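Local coordinates for protein botulinum neurotoxin type C1 (Clostridium botulinum, PDB 3R4S) that binds two sialic acids through its receptor-binding region, the part of a neurotoxin endopeptidase that probably attaches it to gangliosides for cell entry, at residues A[264-272]-A[339-347]; A[15-23]-A[41-49]. All coordinates share one frame; numbering follows the deposited sequence.

Contact 1 of 2, residues A[264-272]-A[339-347]. With SIA (N-acetyl-alpha-neuraminic acid), chain D; SLB (N-acetyl-beta-neuraminic acid), chain C.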
loop_
_atom_site.group_PDB
_atom_site.type_symbol
_atom_site.label_atom_id
_atom_site.label_comp_id
_atom_site.label_asym_id
_atom_site.label_seq_id
_atom_site.Cartn_x
_atom_site.Cartn_y
_atom_site.Cartn_z
ATOM N N MET A 264 14.693 8.920 11.144
ATOM C CA MET A 264 15.028 10.326 11.057
ATOM C C MET A 264 15.453 10.855 12.424
ATOM O O MET A 264 14.761 10.661 13.429
ATOM C CB MET A 264 13.827 11.106 10.520
ATOM C CG MET A 264 14.193 12.330 9.750
ATOM S SD MET A 264 12.799 13.075 8.886
ATOM C CE MET A 264 13.169 12.536 7.214
ATOM N N TYR A 265 16.606 11.508 12.460
ATOM C CA TYR A 265 17.089 12.097 13.696
ATOM C C TYR A 265 17.561 13.522 13.425
ATOM O O TYR A 265 17.404 14.031 12.315
ATOM C CB TYR A 265 18.209 11.248 14.289
ATOM C CG TYR A 265 18.461 11.530 15.749
ATOM C CD1 TYR A 265 17.413 11.527 16.665
ATOM C CD2 TYR A 265 19.737 11.795 16.212
ATOM C CE1 TYR A 265 17.633 11.785 18.001
ATOM C CE2 TYR A 265 19.968 12.059 17.543
ATOM C CZ TYR A 265 18.910 12.051 18.436
ATOM O OH TYR A 265 19.139 12.310 19.776
ATOM N N ALA A 266 18.114 14.186 14.434
ATOM C CA ALA A 266 18.611 15.541 14.217
ATOM C C ALA A 266 19.779 15.893 15.123
ATOM O O ALA A 266 19.906 15.394 16.240
ATOM C CB ALA A 266 17.490 16.572 14.348
ATOM N N ASN A 267 20.621 16.781 14.617
ATOM C CA ASN A 267 21.869 17.107 15.256
ATOM C C ASN A 267 22.305 18.505 14.851
ATOM O O ASN A 267 22.692 18.734 13.709
ATOM C CB ASN A 267 22.911 16.093 14.824
ATOM C CG ASN A 267 23.930 15.841 15.879
ATOM O OD1 ASN A 267 24.683 16.743 16.258
ATOM N ND2 ASN A 267 23.965 14.608 16.379
ATOM N N SER A 268 22.230 19.438 15.793
ATOM C CA SER A 268 22.559 20.824 15.523
ATOM C C SER A 268 21.682 21.338 14.414
ATOM O O SER A 268 22.144 22.064 13.547
ATOM C CB SER A 268 24.029 20.991 15.132
ATOM O OG SER A 268 24.884 20.604 16.190
ATOM N N ARG A 269 20.412 20.947 14.451
ATOM C CA ARG A 269 19.420 21.415 13.494
ATOM C C ARG A 269 19.634 20.890 12.076
ATOM O O ARG A 269 18.962 21.331 11.136
ATOM C CB ARG A 269 19.342 22.936 13.489
ATOM C CG ARG A 269 18.733 23.508 14.753
ATOM C CD ARG A 269 18.705 25.017 14.675
ATOM N NE ARG A 269 18.068 25.597 15.848
ATOM C CZ ARG A 269 17.630 26.849 15.903
ATOM N NH1 ARG A 269 17.757 27.642 14.843
ATOM N NH2 ARG A 269 17.056 27.303 17.010
ATOM N N GLN A 270 20.571 19.959 11.926
ATOM C CA GLN A 270 20.718 19.227 10.678
ATOM C C GLN A 270 20.048 17.866 10.836
ATOM O O GLN A 270 20.397 17.097 11.732
ATOM C CB GLN A 270 22.187 19.034 10.316
ATOM C CG GLN A 270 22.399 18.189 9.055
ATOM C CD GLN A 270 21.553 18.684 7.885
ATOM O OE1 GLN A 270 20.757 17.934 7.306
ATOM N NE2 GLN A 270 21.702 19.955 7.552
ATOM N N ILE A 271 19.076 17.569 9.977
ATOM C CA ILE A 271 18.469 16.236 9.980
ATOM C C ILE A 271 19.478 15.215 9.500
ATOM O O ILE A 271 20.222 15.462 8.544
ATOM C CB ILE A 271 17.224 16.169 9.095
ATOM C CG1 ILE A 271 16.161 17.125 9.633
ATOM C CG2 ILE A 271 16.692 14.739 9.044
ATOM C CD1 ILE A 271 14.943 17.241 8.745
ATOM N N VAL A 272 19.519 14.080 10.187
ATOM C CA VAL A 272 20.416 12.992 9.815
ATOM C C VAL A 272 19.666 11.673 9.906
ATOM O O VAL A 272 18.676 11.564 10.626
ATOM C CB VAL A 272 21.657 12.931 10.742
ATOM C CG1 VAL A 272 22.394 14.260 10.722
ATOM C CG2 VAL A 272 21.244 12.572 12.171
ATOM N N TYR A 339 21.822 21.062 -1.711
ATOM C CA TYR A 339 21.619 21.775 -0.446
ATOM C C TYR A 339 21.033 20.853 0.604
ATOM O O TYR A 339 20.164 20.032 0.308
ATOM C CB TYR A 339 20.685 22.963 -0.627
ATOM C CG TYR A 339 21.139 23.915 -1.694
ATOM C CD1 TYR A 339 21.875 25.046 -1.371
ATOM C CD2 TYR A 339 20.844 23.679 -3.031
ATOM C CE1 TYR A 339 22.295 25.925 -2.349
ATOM C CE2 TYR A 339 21.259 24.549 -4.017
ATOM C CZ TYR A 339 21.985 25.671 -3.669
ATOM O OH TYR A 339 22.408 26.543 -4.644
ATOM N N ALA A 340 21.509 20.985 1.836
ATOM C CA ALA A 340 20.982 20.191 2.928
ATOM C C ALA A 340 19.582 20.664 3.299
ATOM O O ALA A 340 19.279 21.854 3.204
ATOM C CB ALA A 340 21.924 20.267 4.151
ATOM N N ILE A 341 18.730 19.725 3.709
ATOM C CA ILE A 341 17.484 20.074 4.379
ATOM C C ILE A 341 17.722 19.993 5.881
ATOM O O ILE A 341 18.189 18.978 6.396
ATOM C CB ILE A 341 16.321 19.143 3.977
ATOM C CG1 ILE A 341 16.004 19.308 2.481
ATOM C CG2 ILE A 341 15.098 19.436 4.838
ATOM C CD1 ILE A 341 14.987 18.306 1.923
ATOM N N GLY A 342 17.439 21.079 6.581
ATOM C CA GLY A 342 17.642 21.097 8.014
ATOM C C GLY A 342 16.412 21.620 8.709
ATOM O O GLY A 342 15.312 21.605 8.137
ATOM N N LEU A 343 16.578 22.066 9.950
ATOM C CA LEU A 343 15.452 22.533 10.748
ATOM C C LEU A 343 15.649 23.964 11.236
ATOM O O LEU A 343 16.723 24.328 11.714
ATOM C CB LEU A 343 15.220 21.602 11.940
ATOM C CG LEU A 343 15.011 20.121 11.613
ATOM C CD1 LEU A 343 15.345 19.253 12.817
ATOM C CD2 LEU A 343 13.586 19.870 11.145
ATOM N N ARG A 344 14.599 24.766 11.111
ATOM C CA ARG A 344 14.622 26.148 11.571
ATOM C C ARG A 344 13.379 26.452 12.393
ATOM O O ARG A 344 12.311 25.872 12.183
ATOM C CB ARG A 344 14.698 27.111 10.393
ATOM C CG ARG A 344 13.480 27.036 9.487
ATOM C CD ARG A 344 13.476 28.150 8.457
ATOM N NE ARG A 344 13.344 29.463 9.083
ATOM C CZ ARG A 344 13.265 30.605 8.406
ATOM N NH1 ARG A 344 13.303 30.597 7.078
ATOM N NH2 ARG A 344 13.142 31.755 9.055
ATOM N N GLU A 345 13.525 27.379 13.331
ATOM C CA GLU A 345 12.419 27.788 14.175
ATOM C C GLU A 345 11.292 28.348 13.338
ATOM O O GLU A 345 11.525 29.083 12.380
ATOM C CB GLU A 345 12.880 28.844 15.184
ATOM C CG GLU A 345 13.777 28.301 16.275
ATOM C CD GLU A 345 14.181 29.375 17.261
ATOM O OE1 GLU A 345 13.348 30.264 17.548
ATOM O OE2 GLU A 345 15.331 29.334 17.742
ATOM N N GLN A 346 10.067 28.005 13.717
ATOM C CA GLN A 346 8.888 28.513 13.033
ATOM C C GLN A 346 8.804 30.024 13.171
ATOM O O GLN A 346 9.288 30.590 14.146
ATOM C CB GLN A 346 7.627 27.868 13.599
ATOM C CG GLN A 346 7.558 26.374 13.378
ATOM C CD GLN A 346 6.245 25.785 13.838
ATOM O OE1 GLN A 346 5.451 26.460 14.493
ATOM N NE2 GLN A 346 6.006 24.520 13.499
ATOM N N THR A 347 8.197 30.673 12.186
ATOM C CA THR A 347 7.970 32.108 12.251
ATOM C C THR A 347 6.501 32.363 11.981
ATOM O O THR A 347 5.751 31.439 11.660
ATOM C CB THR A 347 8.819 32.891 11.220
ATOM O OG1 THR A 347 8.517 32.436 9.894
ATOM C CG2 THR A 347 10.300 32.712 11.487
HETATM C C1 SIA D . 2.119 25.247 12.212
HETATM C C2 SIA D . 1.406 26.576 12.097
HETATM C C3 SIA D . 0.898 27.062 13.456
HETATM C C4 SIA D . 1.985 27.645 14.343
HETATM C C5 SIA D . 2.835 28.628 13.561
HETATM C C6 SIA D . 3.380 27.930 12.321
HETATM C C7 SIA D . 4.309 28.807 11.487
HETATM C C8 SIA D . 4.788 28.044 10.253
HETATM C C9 SIA D . 5.920 28.791 9.556
HETATM C C10 SIA D . 4.279 30.132 14.789
HETATM C C11 SIA D . 5.491 30.289 15.669
HETATM N N5 SIA D . 3.982 28.885 14.414
HETATM O O1A SIA D . 2.937 24.938 11.305
HETATM O O1B SIA D . 1.869 24.496 13.185
HETATM O O2 SIA D . 0.292 26.391 11.216
HETATM O O4 SIA D . 1.384 28.328 15.448
HETATM O O6 SIA D . 2.292 27.518 11.491
HETATM O O7 SIA D . 3.599 29.976 11.057
HETATM O O8 SIA D . 5.223 26.721 10.623
HETATM O O9 SIA D . 7.093 28.642 10.361
HETATM O O10 SIA D . 3.605 31.088 14.432
HETATM C C1 SLB C . 21.266 15.152 21.553
HETATM C C2 SLB C . 20.256 16.153 21.060
HETATM C C3 SLB C . 19.491 15.551 19.876
HETATM C C4 SLB C . 18.546 16.576 19.256
HETATM C C5 SLB C . 19.349 17.780 18.819
HETATM C C6 SLB C . 20.107 18.357 20.018
HETATM C C7 SLB C . 21.016 19.470 19.519
HETATM C C8 SLB C . 21.611 20.264 20.693
HETATM C C9 SLB C . 22.481 21.419 20.207
HETATM C C10 SLB C . 18.385 19.469 17.320
HETATM C C11 SLB C . 17.286 20.475 17.167
HETATM N N5 SLB C . 18.364 18.797 18.472
HETATM O O1A SLB C . 22.325 14.964 20.909
HETATM O O1B SLB C . 20.986 14.520 22.596
HETATM O O2 SLB C . 19.346 16.403 22.136
HETATM O O4 SLB C . 17.884 16.024 18.114
HETATM O O6 SLB C . 20.915 17.380 20.705
HETATM O O7 SLB C . 22.050 18.837 18.741
HETATM O O8 SLB C . 20.566 20.778 21.532
HETATM O O9 SLB C . 23.786 20.905 19.916
HETATM O O10 SLB C . 19.229 19.283 16.450
HETATM O O HOH W 1 18.657 26.596 11.706
#
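R269 meets the strand of 339-345 with both its side chain and its backbone. Its NH2 forms a salt bridge with E345 OE2 at 2.8 Å. The carboxylate oxygen lies near the guanidinium plane and uses its anti lone pair, away from OE1. The two flat groups are turned 77° against each other. R269 is extended from CG to NE, and its aliphatic part runs alongside L343 O on the way to E345. At the backbone, L343 N donates to R269 O at 2.8 Å. A water takes a weak bond from R269 NH1 and donates to L343 O, so L343 O is linked to R269 only loosely.

Apolar packing adjoins these bonds. I271 and L343 cross at about a right angle, with I271 CG1 3.8 Å from L343 CG. The methyl L343 CD1 reaches A266 CB at 3.8 Å. L343 CG stands anti to its own carbonyl carbon (chi1 -55°), which turns the branch toward the hairpin; CD1 meets A266 and I271, CD2 I271 alone. L321 of strand 317-323 touches both I271 and L343.

The N267-Q270 turn is a type I' turn joining two antiparallel strands, a beta hairpin. The end of the hairpin binds N-acetyl-beta-neuraminic acid. R269 N donates to O10 of this sugar at 2.9 Å, S268 N donates to its O7, and its O4 donates to A266 O. At the far end of 339-347, Q346 OE1 accepts from N5 of N-acetyl-alpha-neuraminic acid at 2.8 Å. T347 grips the same sugar by its backbone N and O. Y286 also bonds the first sugar, N320 and Y309 the second. The arrangement is a beta hairpin packed on a strand of the beta-trefoil receptor-binding domain, each segment contributing part of a sialic acid site.

Contact 2 of 2, residues A[15-23]-A[41-49]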
loop_
_atom_site.group_PDB
_atom_site.type_symbol
_atom_site.label_atom_id
_atom_site.label_comp_id
_atom_site.label_asym_id
_atom_site.label_seq_id
_atom_site.Cartn_x
_atom_site.Cartn_y
_atom_site.Cartn_z
ATOM N N SER A 15 -20.521 -8.257 -7.432
ATOM C CA SER A 15 -19.878 -6.986 -7.138
ATOM C C SER A 15 -20.156 -6.661 -5.678
ATOM O O SER A 15 -21.096 -5.922 -5.369
ATOM C CB SER A 15 -20.435 -5.879 -8.054
ATOM O OG SER A 15 -19.673 -4.690 -7.943
ATOM N N LEU A 16 -19.364 -7.248 -4.786
ATOM C CA LEU A 16 -19.541 -7.063 -3.345
ATOM C C LEU A 16 -19.029 -5.691 -2.934
ATOM O O LEU A 16 -17.827 -5.414 -3.010
ATOM C CB LEU A 16 -18.817 -8.155 -2.554
ATOM C CG LEU A 16 -18.981 -8.092 -1.031
ATOM C CD1 LEU A 16 -20.452 -8.244 -0.618
ATOM C CD2 LEU A 16 -18.145 -9.154 -0.350
ATOM N N GLN A 17 -19.954 -4.832 -2.512
ATOM C CA GLN A 17 -19.631 -3.456 -2.148
ATOM C C GLN A 17 -20.375 -3.006 -0.903
ATOM O O GLN A 17 -21.428 -3.552 -0.556
ATOM C CB GLN A 17 -19.953 -2.514 -3.305
ATOM C CG GLN A 17 -19.074 -2.732 -4.517
ATOM C CD GLN A 17 -19.384 -1.761 -5.636
ATOM O OE1 GLN A 17 -20.497 -1.725 -6.151
ATOM N NE2 GLN A 17 -18.396 -0.972 -6.021
ATOM N N ASN A 18 -19.807 -2.011 -0.230
ATOM C CA ASN A 18 -20.443 -1.359 0.910
ATOM C C ASN A 18 -21.257 -0.182 0.380
ATOM O O ASN A 18 -20.698 0.798 -0.107
ATOM C CB ASN A 18 -19.362 -0.890 1.897
ATOM C CG ASN A 18 -19.927 -0.152 3.112
ATOM O OD1 ASN A 18 -21.114 0.181 3.173
ATOM N ND2 ASN A 18 -19.059 0.106 4.087
ATOM N N ARG A 19 -22.578 -0.299 0.431
ATOM C CA ARG A 19 -23.461 0.788 0.010
ATOM C C ARG A 19 -24.471 1.092 1.120
ATOM O O ARG A 19 -25.161 0.195 1.603
ATOM C CB ARG A 19 -24.176 0.440 -1.303
ATOM C CG ARG A 19 -23.250 0.356 -2.524
ATOM C CD ARG A 19 -22.383 1.604 -2.612
ATOM N NE ARG A 19 -21.558 1.685 -3.823
ATOM C CZ ARG A 19 -20.224 1.588 -3.848
ATOM N NH1 ARG A 19 -19.528 1.378 -2.730
ATOM N NH2 ARG A 19 -19.577 1.696 -5.004
ATOM N N LYS A 20 -24.537 2.355 1.535
ATOM C CA LYS A 20 -25.415 2.759 2.633
ATOM C C LYS A 20 -25.139 1.955 3.899
ATOM O O LYS A 20 -26.058 1.409 4.509
ATOM C CB LYS A 20 -26.881 2.611 2.229
ATOM C CG LYS A 20 -27.284 3.539 1.091
ATOM C CD LYS A 20 -28.711 3.278 0.626
ATOM C CE LYS A 20 -29.062 4.153 -0.578
ATOM N NZ LYS A 20 -30.434 3.886 -1.103
ATOM N N ASN A 21 -23.869 1.873 4.283
ATOM C CA ASN A 21 -23.471 1.094 5.457
ATOM C C ASN A 21 -23.995 -0.355 5.475
ATOM O O ASN A 21 -24.304 -0.905 6.535
ATOM C CB ASN A 21 -23.865 1.815 6.748
ATOM C CG ASN A 21 -23.063 1.332 7.947
ATOM O OD1 ASN A 21 -23.626 0.952 8.977
ATOM N ND2 ASN A 21 -21.735 1.331 7.813
ATOM N N THR A 22 -24.066 -0.974 4.298
ATOM C CA THR A 22 -24.524 -2.355 4.161
ATOM C C THR A 22 -23.703 -3.048 3.080
ATOM O O THR A 22 -23.449 -2.458 2.034
ATOM C CB THR A 22 -25.994 -2.404 3.696
ATOM O OG1 THR A 22 -26.765 -1.453 4.435
ATOM C CG2 THR A 22 -26.585 -3.797 3.884
ATOM N N LEU A 23 -23.299 -4.294 3.314
ATOM C CA LEU A 23 -22.641 -5.067 2.266
ATOM C C LEU A 23 -23.687 -5.668 1.337
ATOM O O LEU A 23 -24.568 -6.404 1.781
ATOM C CB LEU A 23 -21.759 -6.166 2.860
ATOM C CG LEU A 23 -20.536 -5.680 3.637
ATOM C CD1 LEU A 23 -19.814 -6.853 4.276
ATOM C CD2 LEU A 23 -19.597 -4.916 2.717
ATOM N N LEU A 41 -17.537 -1.979 9.150
ATOM C CA LEU A 41 -17.668 -1.289 7.876
ATOM C C LEU A 41 -17.122 0.120 7.971
ATOM O O LEU A 41 -17.417 0.850 8.912
ATOM C CB LEU A 41 -19.130 -1.217 7.438
ATOM C CG LEU A 41 -19.846 -2.533 7.175
ATOM C CD1 LEU A 41 -21.136 -2.270 6.394
ATOM C CD2 LEU A 41 -18.933 -3.470 6.415
ATOM N N ASN A 42 -16.341 0.513 6.978
ATOM C CA ASN A 42 -15.759 1.840 6.961
ATOM C C ASN A 42 -16.725 2.776 6.246
ATOM O O ASN A 42 -17.126 2.494 5.120
ATOM C CB ASN A 42 -14.400 1.790 6.255
ATOM C CG ASN A 42 -13.698 3.132 6.230
ATOM O OD1 ASN A 42 -14.239 4.131 6.689
ATOM N ND2 ASN A 42 -12.482 3.160 5.685
ATOM N N PRO A 43 -17.124 3.880 6.907
ATOM C CA PRO A 43 -18.094 4.814 6.314
ATOM C C PRO A 43 -17.464 5.735 5.271
ATOM O O PRO A 43 -18.192 6.365 4.505
ATOM C CB PRO A 43 -18.566 5.638 7.517
ATOM C CG PRO A 43 -17.423 5.614 8.462
ATOM C CD PRO A 43 -16.734 4.279 8.272
ATOM N N ILE A 44 -16.134 5.798 5.247
ATOM C CA ILE A 44 -15.390 6.659 4.327
ATOM C C ILE A 44 -14.750 5.840 3.214
ATOM O O ILE A 44 -14.505 4.658 3.393
ATOM C CB ILE A 44 -14.248 7.372 5.074
ATOM C CG1 ILE A 44 -14.789 8.047 6.329
ATOM C CG2 ILE A 44 -13.570 8.384 4.176
ATOM C CD1 ILE A 44 -15.970 8.958 6.037
ATOM N N PHE A 45 -14.459 6.460 2.077
ATOM C CA PHE A 45 -13.681 5.765 1.052
ATOM C C PHE A 45 -12.432 5.159 1.708
ATOM O O PHE A 45 -11.779 5.802 2.533
ATOM C CB PHE A 45 -13.310 6.699 -0.113
ATOM C CG PHE A 45 -12.565 6.008 -1.233
ATOM C CD1 PHE A 45 -11.181 5.851 -1.174
ATOM C CD2 PHE A 45 -13.244 5.498 -2.323
ATOM C CE1 PHE A 45 -10.491 5.204 -2.192
ATOM C CE2 PHE A 45 -12.560 4.851 -3.345
ATOM C CZ PHE A 45 -11.183 4.703 -3.279
ATOM N N PRO A 46 -12.088 3.918 1.346
ATOM C CA PRO A 46 -12.685 3.124 0.273
ATOM C C PRO A 46 -13.827 2.197 0.711
ATOM O O PRO A 46 -14.106 1.249 -0.022
ATOM C CB PRO A 46 -11.512 2.274 -0.198
ATOM C CG PRO A 46 -10.652 2.103 1.021
ATOM C CD PRO A 46 -10.996 3.189 2.012
ATOM N N PHE A 47 -14.460 2.446 1.858
ATOM C CA PHE A 47 -15.645 1.678 2.249
ATOM C C PHE A 47 -15.366 0.181 2.450
ATOM O O PHE A 47 -16.227 -0.662 2.184
ATOM C CB PHE A 47 -16.753 1.867 1.208
ATOM C CG PHE A 47 -17.025 3.301 0.876
ATOM C CD1 PHE A 47 -17.504 4.169 1.847
ATOM C CD2 PHE A 47 -16.809 3.784 -0.406
ATOM C CE1 PHE A 47 -17.757 5.511 1.551
ATOM C CE2 PHE A 47 -17.066 5.122 -0.718
ATOM C CZ PHE A 47 -17.542 5.988 0.270
ATOM N N ASP A 48 -14.168 -0.139 2.928
ATOM C CA ASP A 48 -13.766 -1.521 3.175
ATOM C C ASP A 48 -14.532 -2.132 4.325
ATOM O O ASP A 48 -15.087 -1.414 5.161
ATOM C CB ASP A 48 -12.290 -1.538 3.558
ATOM C CG ASP A 48 -11.965 -0.482 4.574
ATOM O OD1 ASP A 48 -11.770 0.687 4.172
ATOM O OD2 ASP A 48 -11.946 -0.807 5.777
ATOM N N PHE A 49 -14.539 -3.458 4.384
ATOM C CA PHE A 49 -14.931 -4.139 5.609
ATOM C C PHE A 49 -13.722 -4.788 6.267
ATOM O O PHE A 49 -12.783 -5.209 5.589
ATOM C CB PHE A 49 -16.114 -5.108 5.415
ATOM C CG PHE A 49 -15.843 -6.282 4.482
ATOM C CD1 PHE A 49 -15.347 -7.476 4.975
ATOM C CD2 PHE A 49 -16.143 -6.196 3.125
ATOM C CE1 PHE A 49 -15.126 -8.567 4.127
ATOM C CE2 PHE A 49 -15.923 -7.271 2.266
ATOM C CZ PHE A 49 -15.418 -8.466 2.771
HETATM O O HOH W 2 -16.973 -1.820 -0.443
HETATM O O HOH W 3 -20.079 2.245 9.389
#
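N18 faces F47 with little direct hydrogen bonding, and a water does much of the joining. The water accepts from N18 N at 2.8 Å and donates to F47 O. The same carbonyl oxygen receives a weak bond from N18 ND2 at 3.5 Å. N18 CG is anti to the backbone N (chi1 178°), which carries the amide across toward 41-49. N18 CB also packs against F47 CB at 3.9 Å. A second water accepts a weak bond from N21 ND2 and donates to L41 O.

L41 lies between the 19-22 loop and the apolar side of the contact. Its CB touches the amide nitrogens of N18 and N21. Its CD1 lies 3.5 Å from N21 O, and its CD2 meets L23 CG at 3.9 Å. L23 in turn crosses F49 at about a right angle. L23 CD1 sits over one face of the F49 ring, 4.3 Å from the centroid and 26° off the normal, a CH-pi contact. L16 CD2 reaches F49 CE2 at 3.9 Å. V33 and V61 continue this apolar cluster, and F188 meets F49 edge-to-face.

The loop 42-48 is braced from within. N42 OD1 accepts from I44 N in an Asx turn, while N42 ND2 donates to D48 OD1. Within 15-23, R19 NH1 bonds to N18 O at 2.9 Å, which folds the guanidinium back over its own backbone.

The chemistry therefore divides the contact in two. Leucine and phenylalanine side chains join the segments on the apolar side. Elsewhere one water bridges backbone to backbone, while the amides of N18 and N21 reach backbone carbonyls of 41-49 by weak bonds, directly or through water.

Contact 2 comes first along the chain, and contact 1 follows in series after it closes. Their centres are 42 Å apart and their nearest atoms about 26 Å apart, so they do not touch. They share no sheet. Contact 2 belongs to the N-terminal receptor-binding region, of the concanavalin-like clan, where strands 12-18 and 49-52 both pair with strand 207-216. Contact 1 belongs to the C-terminal trefoil region, where hairpin 262-275 packs beside strand 338-345. Both sialic acids sit at contact 1. Contact 2 is structural packing within the other half, consistent with sugar recognition being concentrated in the trefoil.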